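Local structure of tail fiber protein (Acinetobacter phage AM24, 5W5P) at residues E475-I481 against Q619-T623; Q487-T493 against V520-G526. The protein probably serves as the trimeric tailspike with which the phage recognises, and perhaps cleaves, the capsular polysaccharide of its Acinetobacter host. All coordinates share one frame; numbering follows the deposited sequence.

Contact 1: residues E475-I481 against Q619-T623; sequences EIDTNLI and QIYPT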
ATOM      1  N   GLU A 475      32.241  30.134   6.264  1.00 43.90           N
ATOM      2  CA  GLU A 475      32.282  30.565   4.873  1.00 44.35           C
ATOM      3  C   GLU A 475      30.990  30.132   4.198  1.00 47.64           C
ATOM      4  O   GLU A 475      30.663  28.941   4.182  1.00 49.32           O
ATOM      5  CB  GLU A 475      33.501  29.980   4.162  1.00 45.24           C
ATOM      6  CG  GLU A 475      33.555  30.282   2.675  1.00 45.78           C
ATOM      7  CD  GLU A 475      34.709  29.584   1.986  1.00 50.90           C
ATOM      8  OE1 GLU A 475      34.462  28.609   1.245  1.00 51.31           O
ATOM      9  OE2 GLU A 475      35.865  30.006   2.186  1.00 53.77           O
ATOM     10  N   ILE A 476      30.255  31.094   3.659  1.00 44.94           N
ATOM     11  CA  ILE A 476      29.042  30.819   2.906  1.00 46.30           C
ATOM     12  C   ILE A 476      29.275  31.237   1.461  1.00 50.44           C
ATOM     13  O   ILE A 476      30.158  32.045   1.156  1.00 56.33           O
ATOM     14  CB  ILE A 476      27.814  31.538   3.500  1.00 47.46           C
ATOM     15  CG1 ILE A 476      27.952  33.051   3.339  1.00 42.80           C
ATOM     16  CG2 ILE A 476      27.634  31.166   4.971  1.00 45.46           C
ATOM     17  CD1 ILE A 476      26.829  33.833   3.978  1.00 42.30           C
ATOM     18  N   ASP A 477      28.474  30.674   0.559  1.00 49.22           N
ATOM     19  CA  ASP A 477      28.608  30.949  -0.866  1.00 49.42           C
ATOM     20  C   ASP A 477      27.271  31.374  -1.451  1.00 48.89           C
ATOM     21  O   ASP A 477      26.214  30.882  -1.044  1.00 49.38           O
ATOM     22  CB  ASP A 477      29.144  29.729  -1.623  1.00 51.16           C
ATOM     23  CG  ASP A 477      29.947  30.112  -2.852  1.00 52.81           C
ATOM     24  OD1 ASP A 477      29.650  31.162  -3.461  1.00 52.78           O
ATOM     25  OD2 ASP A 477      30.883  29.364  -3.205  1.00 54.21           O
ATOM     26  N   THR A 478      27.329  32.295  -2.413  1.00 48.80           N
ATOM     27  CA  THR A 478      26.146  32.806  -3.096  1.00 46.31           C
ATOM     28  C   THR A 478      26.122  32.429  -4.572  1.00 48.55           C
ATOM     29  O   THR A 478      25.245  32.901  -5.307  1.00 47.39           O
ATOM     30  CB  THR A 478      26.067  34.330  -2.952  1.00 46.18           C
ATOM     31  OG1 THR A 478      27.140  34.940  -3.684  1.00 45.66           O
ATOM     32  CG2 THR A 478      26.167  34.736  -1.489  1.00 44.10           C
ATOM     33  N   ASN A 479      27.056  31.584  -5.018  1.00 50.15           N
ATOM     34  CA  ASN A 479      27.207  31.318  -6.446  1.00 50.05           C
ATOM     35  C   ASN A 479      25.964  30.657  -7.033  1.00 49.95           C
ATOM     36  O   ASN A 479      25.613  30.903  -8.191  1.00 52.19           O
ATOM     37  CB  ASN A 479      28.442  30.450  -6.687  1.00 54.80           C
ATOM     38  CG  ASN A 479      28.301  29.048  -6.110  1.00 56.43           C
ATOM     39  OD1 ASN A 479      27.846  28.873  -4.980  1.00 60.03           O
ATOM     40  ND2 ASN A 479      28.687  28.042  -6.891  1.00 53.79           N
ATOM     41  N   LEU A 480      25.289  29.814  -6.253  1.00 51.66           N
ATOM     42  CA  LEU A 480      24.077  29.171  -6.748  1.00 49.90           C
ATOM     43  C   LEU A 480      22.874  30.106  -6.695  1.00 48.03           C
ATOM     44  O   LEU A 480      21.949  29.956  -7.500  1.00 46.59           O
ATOM     45  CB  LEU A 480      23.813  27.888  -5.959  1.00 45.41           C
ATOM     46  CG  LEU A 480      24.975  26.895  -6.066  1.00 46.03           C
ATOM     47  CD1 LEU A 480      24.674  25.611  -5.334  1.00 42.35           C
ATOM     48  CD2 LEU A 480      25.321  26.614  -7.524  1.00 44.08           C
ATOM     49  N   ILE A 481      22.868  31.073  -5.772  1.00 48.09           N
ATOM     50  CA  ILE A 481      21.848  32.118  -5.802  1.00 48.35           C
ATOM     51  C   ILE A 481      21.943  32.907  -7.099  1.00 52.63           C
ATOM     52  O   ILE A 481      20.936  33.149  -7.776  1.00 55.58           O
ATOM     53  CB  ILE A 481      21.979  33.042  -4.578  1.00 46.38           C
ATOM     54  CG1 ILE A 481      21.810  32.254  -3.280  1.00 47.07           C
ATOM     55  CG2 ILE A 481      20.952  34.158  -4.645  1.00 43.35           C
ATOM     56  CD1 ILE A 481      21.902  33.128  -2.040  1.00 47.97           C
ATOM     57  N   GLN A 619      18.915  29.589  -1.717  1.00 47.10           N
ATOM     58  CA  GLN A 619      20.086  28.864  -2.187  1.00 48.58           C
ATOM     59  C   GLN A 619      21.394  29.344  -1.546  1.00 47.71           C
ATOM     60  O   GLN A 619      22.473  29.016  -2.052  1.00 44.45           O
ATOM     61  CB  GLN A 619      20.173  28.948  -3.713  1.00 49.19           C
ATOM     62  CG  GLN A 619      19.120  28.111  -4.434  1.00 51.46           C
ATOM     63  CD  GLN A 619      19.013  26.690  -3.888  1.00 47.65           C
ATOM     64  OE1 GLN A 619      19.851  25.829  -4.176  1.00 47.94           O
ATOM     65  NE2 GLN A 619      17.975  26.441  -3.101  1.00 40.90           N
ATOM     66  N   ILE A 620      21.324  30.117  -0.458  1.00 46.57           N
ATOM     67  CA  ILE A 620      22.508  30.340   0.365  1.00 44.19           C
ATOM     68  C   ILE A 620      22.832  29.054   1.117  1.00 47.97           C
ATOM     69  O   ILE A 620      21.929  28.306   1.520  1.00 53.38           O
ATOM     70  CB  ILE A 620      22.295  31.521   1.332  1.00 44.17           C
ATOM     71  CG1 ILE A 620      23.613  31.919   2.003  1.00 44.42           C
ATOM     72  CG2 ILE A 620      21.252  31.188   2.394  1.00 44.23           C
ATOM     73  CD1 ILE A 620      24.440  32.886   1.181  1.00 41.58           C
ATOM     74  N   TYR A 621      24.122  28.773   1.294  1.00 47.73           N
ATOM     75  CA  TYR A 621      24.530  27.526   1.928  1.00 47.19           C
ATOM     76  C   TYR A 621      25.915  27.699   2.529  1.00 48.53           C
ATOM     77  O   TYR A 621      26.706  28.507   2.028  1.00 48.02           O
ATOM     78  CB  TYR A 621      24.524  26.359   0.923  1.00 43.91           C
ATOM     79  CG  TYR A 621      25.552  26.474  -0.181  1.00 41.37           C
ATOM     80  CD1 TYR A 621      25.282  27.205  -1.327  1.00 41.74           C
ATOM     81  CD2 TYR A 621      26.790  25.849  -0.078  1.00 41.34           C
ATOM     82  CE1 TYR A 621      26.212  27.311  -2.344  1.00 45.25           C
ATOM     83  CE2 TYR A 621      27.732  25.955  -1.089  1.00 43.63           C
ATOM     84  CZ  TYR A 621      27.435  26.686  -2.221  1.00 46.45           C
ATOM     85  OH  TYR A 621      28.361  26.794  -3.235  1.00 48.68           O
ATOM     86  N   PRO A 622      26.239  26.960   3.592  1.00 49.31           N
ATOM     87  CA  PRO A 622      27.591  27.015   4.157  1.00 47.08           C
ATOM     88  C   PRO A 622      28.523  26.044   3.453  1.00 48.71           C
ATOM     89  O   PRO A 622      28.137  24.942   3.059  1.00 46.05           O
ATOM     90  CB  PRO A 622      27.361  26.604   5.617  1.00 44.86           C
ATOM     91  CG  PRO A 622      26.209  25.646   5.539  1.00 39.44           C
ATOM     92  CD  PRO A 622      25.357  26.062   4.359  1.00 39.31           C
ATOM     93  N   THR A 623      29.773  26.466   3.291  1.00 52.83           N
ATOM     94  CA  THR A 623      30.765  25.660   2.584  1.00 53.85           C
ATOM     95  C   THR A 623      31.536  24.764   3.542  1.00 56.55           C
ATOM     96  O   THR A 623      31.392  24.871   4.758  1.00 56.91           O
ATOM     97  CB  THR A 623      31.761  26.536   1.816  1.00 53.09           C
ATOM     98  OG1 THR A 623      32.659  27.159   2.743  1.00 56.79           O
ATOM     99  CG2 THR A 623      31.029  27.604   1.030  1.00 52.58           C
ATOM    100  OXT THR A 623      32.318  23.914   3.116  1.00 58.65           O
TER
HETATM  101  O   HOH W   1      24.371  30.100  -3.300  1.00 47.66           O
HETATM  102  O   HOH W   2      31.300  26.548  -2.866  1.00 53.70           O
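Tyr621 lies alongside Asp477, both side chains running the same way from an antiparallel hydrogen-bonded pair whose cross-strand bond, Asp477 N to Tyr621 O, is 3.2 Å long. From CB the tyrosine takes CG into the space between its backbone N and carbonyl carbon (chi1 66°), which brings the ring against Asp477 CB and Leu480. CD1 then passes Asp477 O, Tyr621 CE1 meets Leu480 CD1 at 3.8 Å, and Tyr621 CZ comes to 3.5 Å from Asp477 CB, while CE2 stays farther from the same carbon. At the tip, OH receives a hydrogen bond from a water that also donates to Asp477 OD2. The other carboxylate oxygen, OD1, accepts from Asn479 N, closing an Asx turn, and from Thr576 OG1.

On the face of Ile476 and Pro622, Ile476 CD1 meets Ile620 CD1, which reaches in from the loop before the strand, at 3.8 Å. A water donates to Asp477 O and Gln619 O and accepts from Ile481 N, bridging the two segments where strand pairing has stopped. Toward the C-terminus, Thr623 N gives Glu475 O a nearly straight bond of 2.8 Å (173°). The whole is a short antiparallel pairing of the C-terminal strand with strand 470-477, on the side away from strand 577-582, in the β-rich C-terminal domain.

Contact 2: residues Q487-T493 against V520-G526; sequences QSSRACT and VVQGSEG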
ATOM      1  N   GLN A 487      15.173  37.014 -11.083  1.00 58.26           N
ATOM      2  CA  GLN A 487      15.642  37.904 -10.025  1.00 57.41           C
ATOM      3  C   GLN A 487      14.850  37.702  -8.740  1.00 52.62           C
ATOM      4  O   GLN A 487      15.423  37.713  -7.644  1.00 50.72           O
ATOM      5  CB  GLN A 487      15.557  39.362 -10.482  1.00 58.65           C
ATOM      6  CG  GLN A 487      16.703  39.804 -11.382  1.00 57.51           C
ATOM      7  CD  GLN A 487      16.536  41.226 -11.881  1.00 56.08           C
ATOM      8  OE1 GLN A 487      15.442  41.791 -11.822  1.00 57.36           O
ATOM      9  NE2 GLN A 487      17.616  41.808 -12.390  1.00 54.48           N
ATOM     10  N   SER A 488      13.536  37.499  -8.852  1.00 52.49           N
ATOM     11  CA  SER A 488      12.688  37.402  -7.669  1.00 54.11           C
ATOM     12  C   SER A 488      12.940  36.141  -6.849  1.00 51.97           C
ATOM     13  O   SER A 488      12.508  36.082  -5.694  1.00 47.26           O
ATOM     14  CB  SER A 488      11.216  37.470  -8.077  1.00 54.60           C
ATOM     15  OG  SER A 488      10.930  36.543  -9.109  1.00 56.55           O
ATOM     16  N   SER A 489      13.630  35.144  -7.403  1.00 52.48           N
ATOM     17  CA  SER A 489      13.910  33.914  -6.674  1.00 51.31           C
ATOM     18  C   SER A 489      15.170  33.982  -5.821  1.00 52.45           C
ATOM     19  O   SER A 489      15.397  33.072  -5.017  1.00 51.22           O
ATOM     20  CB  SER A 489      14.046  32.733  -7.643  1.00 47.39           C
ATOM     21  OG  SER A 489      13.128  32.835  -8.710  1.00 49.95           O
ATOM     22  N   ARG A 490      15.987  35.026  -5.968  1.00 50.61           N
ATOM     23  CA  ARG A 490      17.328  34.995  -5.392  1.00 47.06           C
ATOM     24  C   ARG A 490      17.336  35.373  -3.915  1.00 45.36           C
ATOM     25  O   ARG A 490      17.929  34.665  -3.094  1.00 45.86           O
ATOM     26  CB  ARG A 490      18.253  35.916  -6.185  1.00 45.80           C
ATOM     27  CG  ARG A 490      18.287  35.603  -7.670  1.00 46.08           C
ATOM     28  CD  ARG A 490      19.600  36.016  -8.302  1.00 45.74           C
ATOM     29  NE  ARG A 490      19.639  35.685  -9.722  1.00 47.71           N
ATOM     30  CZ  ARG A 490      19.587  36.585 -10.701  1.00 50.55           C
ATOM     31  NH1 ARG A 490      19.496  37.878 -10.414  1.00 47.89           N
ATOM     32  NH2 ARG A 490      19.624  36.193 -11.967  1.00 47.49           N
ATOM     33  N   ALA A 491      16.686  36.480  -3.561  1.00 44.89           N
ATOM     34  CA  ALA A 491      16.806  37.034  -2.217  1.00 44.88           C
ATOM     35  C   ALA A 491      16.278  36.066  -1.163  1.00 43.65           C
ATOM     36  O   ALA A 491      15.365  35.272  -1.410  1.00 41.84           O
ATOM     37  CB  ALA A 491      16.057  38.365  -2.120  1.00 42.17           C
ATOM     38  N   CYS A 492      16.864  36.145   0.029  1.00 41.45           N
ATOM     39  CA  CYS A 492      16.443  35.334   1.163  1.00 40.89           C
ATOM     40  C   CYS A 492      17.096  35.892   2.419  1.00 44.82           C
ATOM     41  O   CYS A 492      17.982  36.750   2.359  1.00 51.28           O
ATOM     42  CB  CYS A 492      16.805  33.858   0.970  1.00 42.78           C
ATOM     43  SG  CYS A 492      18.576  33.544   0.774  1.00 47.91           S
ATOM     44  N   THR A 493      16.627  35.405   3.563  1.00 42.74           N
ATOM     45  CA  THR A 493      17.248  35.667   4.851  1.00 40.81           C
ATOM     46  C   THR A 493      17.493  34.336   5.547  1.00 42.00           C
ATOM     47  O   THR A 493      16.945  33.300   5.150  1.00 42.89           O
ATOM     48  CB  THR A 493      16.387  36.585   5.727  1.00 41.52           C
ATOM     49  OG1 THR A 493      15.075  36.029   5.879  1.00 38.61           O
ATOM     50  CG2 THR A 493      16.282  37.959   5.091  1.00 41.09           C
ATOM     51  N   VAL A 520      20.929  38.796   5.536  1.00 48.37           N
ATOM     52  CA  VAL A 520      19.996  39.174   4.481  1.00 47.48           C
ATOM     53  C   VAL A 520      20.756  39.135   3.160  1.00 48.42           C
ATOM     54  O   VAL A 520      21.889  39.618   3.076  1.00 48.07           O
ATOM     55  CB  VAL A 520      19.375  40.565   4.730  1.00 46.22           C
ATOM     56  CG1 VAL A 520      20.456  41.594   5.053  1.00 42.93           C
ATOM     57  CG2 VAL A 520      18.529  41.004   3.542  1.00 45.70           C
ATOM     58  N   VAL A 521      20.151  38.527   2.138  1.00 48.35           N
ATOM     59  CA  VAL A 521      20.756  38.390   0.817  1.00 48.46           C
ATOM     60  C   VAL A 521      19.859  39.094  -0.194  1.00 50.24           C
ATOM     61  O   VAL A 521      18.658  38.806  -0.262  1.00 49.79           O
ATOM     62  CB  VAL A 521      20.955  36.908   0.434  1.00 45.21           C
ATOM     63  CG1 VAL A 521      21.898  36.780  -0.756  1.00 42.72           C
ATOM     64  CG2 VAL A 521      21.477  36.112   1.622  1.00 41.45           C
ATOM     65  N   GLN A 522      20.435  40.003  -0.980  1.00 43.85           N
ATOM     66  CA  GLN A 522      19.654  40.750  -1.959  1.00 47.04           C
ATOM     67  C   GLN A 522      20.565  41.283  -3.058  1.00 48.50           C
ATOM     68  O   GLN A 522      21.648  41.807  -2.780  1.00 46.45           O
ATOM     69  CB  GLN A 522      18.894  41.911  -1.301  1.00 45.59           C
ATOM     70  CG  GLN A 522      18.180  42.856  -2.279  1.00 45.30           C
ATOM     71  CD  GLN A 522      16.885  42.270  -2.845  1.00 58.56           C
ATOM     72  OE1 GLN A 522      16.028  41.781  -2.102  1.00 44.06           O
ATOM     73  NE2 GLN A 522      16.739  42.326  -4.167  1.00 45.44           N
ATOM     74  N   GLY A 523      20.108  41.154  -4.303  1.00 45.79           N
ATOM     75  CA  GLY A 523      20.786  41.681  -5.465  1.00 47.14           C
ATOM     76  C   GLY A 523      19.858  42.566  -6.278  1.00 51.17           C
ATOM     77  O   GLY A 523      18.964  43.231  -5.746  1.00 51.65           O
ATOM     78  N   SER A 524      20.084  42.566  -7.588  1.00 53.07           N
ATOM     79  CA  SER A 524      19.238  43.333  -8.491  1.00 56.83           C
ATOM     80  C   SER A 524      17.864  42.678  -8.607  1.00 59.41           C
ATOM     81  O   SER A 524      17.758  41.472  -8.853  1.00 59.32           O
ATOM     82  CB  SER A 524      19.896  43.438  -9.867  1.00 56.57           C
ATOM     83  OG  SER A 524      21.232  43.900  -9.757  1.00 58.09           O
ATOM     84  N   GLU A 525      16.811  43.476  -8.432  1.00 57.12           N
ATOM     85  CA  GLU A 525      15.438  42.983  -8.490  1.00 52.35           C
ATOM     86  C   GLU A 525      14.559  44.060  -9.106  1.00 55.57           C
ATOM     87  O   GLU A 525      14.494  45.179  -8.589  1.00 60.60           O
ATOM     88  CB  GLU A 525      14.928  42.605  -7.098  1.00 51.74           C
ATOM     89  CG  GLU A 525      13.587  41.898  -7.092  1.00 53.97           C
ATOM     90  CD  GLU A 525      13.438  40.946  -5.920  1.00 54.43           C
ATOM     91  OE1 GLU A 525      14.355  40.902  -5.073  1.00 54.04           O
ATOM     92  OE2 GLU A 525      12.407  40.241  -5.847  1.00 53.44           O
ATOM     93  N   GLY A 526      13.882  43.719 -10.202  1.00 53.72           N
ATOM     94  CA  GLY A 526      13.072  44.678 -10.926  1.00 49.95           C
ATOM     95  C   GLY A 526      13.843  45.571 -11.867  1.00 58.70           C
ATOM     96  O   GLY A 526      13.323  46.612 -12.288  1.00 57.11           O
TER
HETATM   97  O   HOH W   3      15.638  38.606  -5.259  1.00 42.83           O
HETATM   98  O   HOH W   4      12.349  38.308  -4.204  1.00 44.36           O
HETATM   99  O   HOH W   5      19.454  39.365  -8.190  1.00 49.96           O
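Gln487 lays its side chain over the backbone of Ser524 to Gly526. With CG turned beside the backbone N (chi1 -80°), CG of Gln487 passes Ser524 O at 3.2 Å, and the extended chain beyond it (chi2 176°) takes the amide on to the next peptide. There Gln487 OE1 accepts from Gly526 N at 3.0 Å, a bent bond (130° at the hydrogen) whose donor stands above the carbonyl plane; NE2 donates to Ile527 O.

Val521 forms an antiparallel hydrogen-bonded pair with Cys492: Val521 N to Cys492 O is 2.8 Å, and Cys492 N returns a longer bond to Val521 O. On the face shared by these two side chains, Val521 CG2 rests 4.0 Å from Cys492 SG. This pairing belongs to the β hairpin of strands 492-503 and 509-523, at the end remote from its turn, where the strands separate into the loops carrying Gln487 and Glu525.

Glu525 spans that divergence. Glu525 OE1 accepts from Gln522 NE2 through the anti lone pair, with the oxygen in the plane of the glutamine amide, and is 2.6 Å from a water that accepts from Ala491 N. Glu525 OE2 passes 3.4 Å from Ser488 CA and lies near a second water beside Ser488 O. The glutamate also packs on Gln501 of the third subunit, and Gln522 OE1 is hydrogen-bonded to that same Gln501.

The two contacts lie in the C-terminal domain, their centres about 13 Å apart and about 43 and 46 Å from the centre of the chain. Helix 479-483 follows strand 470-477 and leads to the loop before strand 492-503, so the first segments run consecutively; the hairpin of contact 2 falls in the interval between the two segments of contact 1. They touch directly: Ile481 CD1 packs on Val521 CG1 at 3.9 Å, and Ile620 CG2 on Cys492 SG. Ile481 on the helix and Ile620 just before strand 621-622 thus pack against the sheet that holds both hairpin strands, beside the sheet of 470-477 and 621-622. Contact 1 adjoins the second subunit and contact 2 the third, placing both near trimer interfaces.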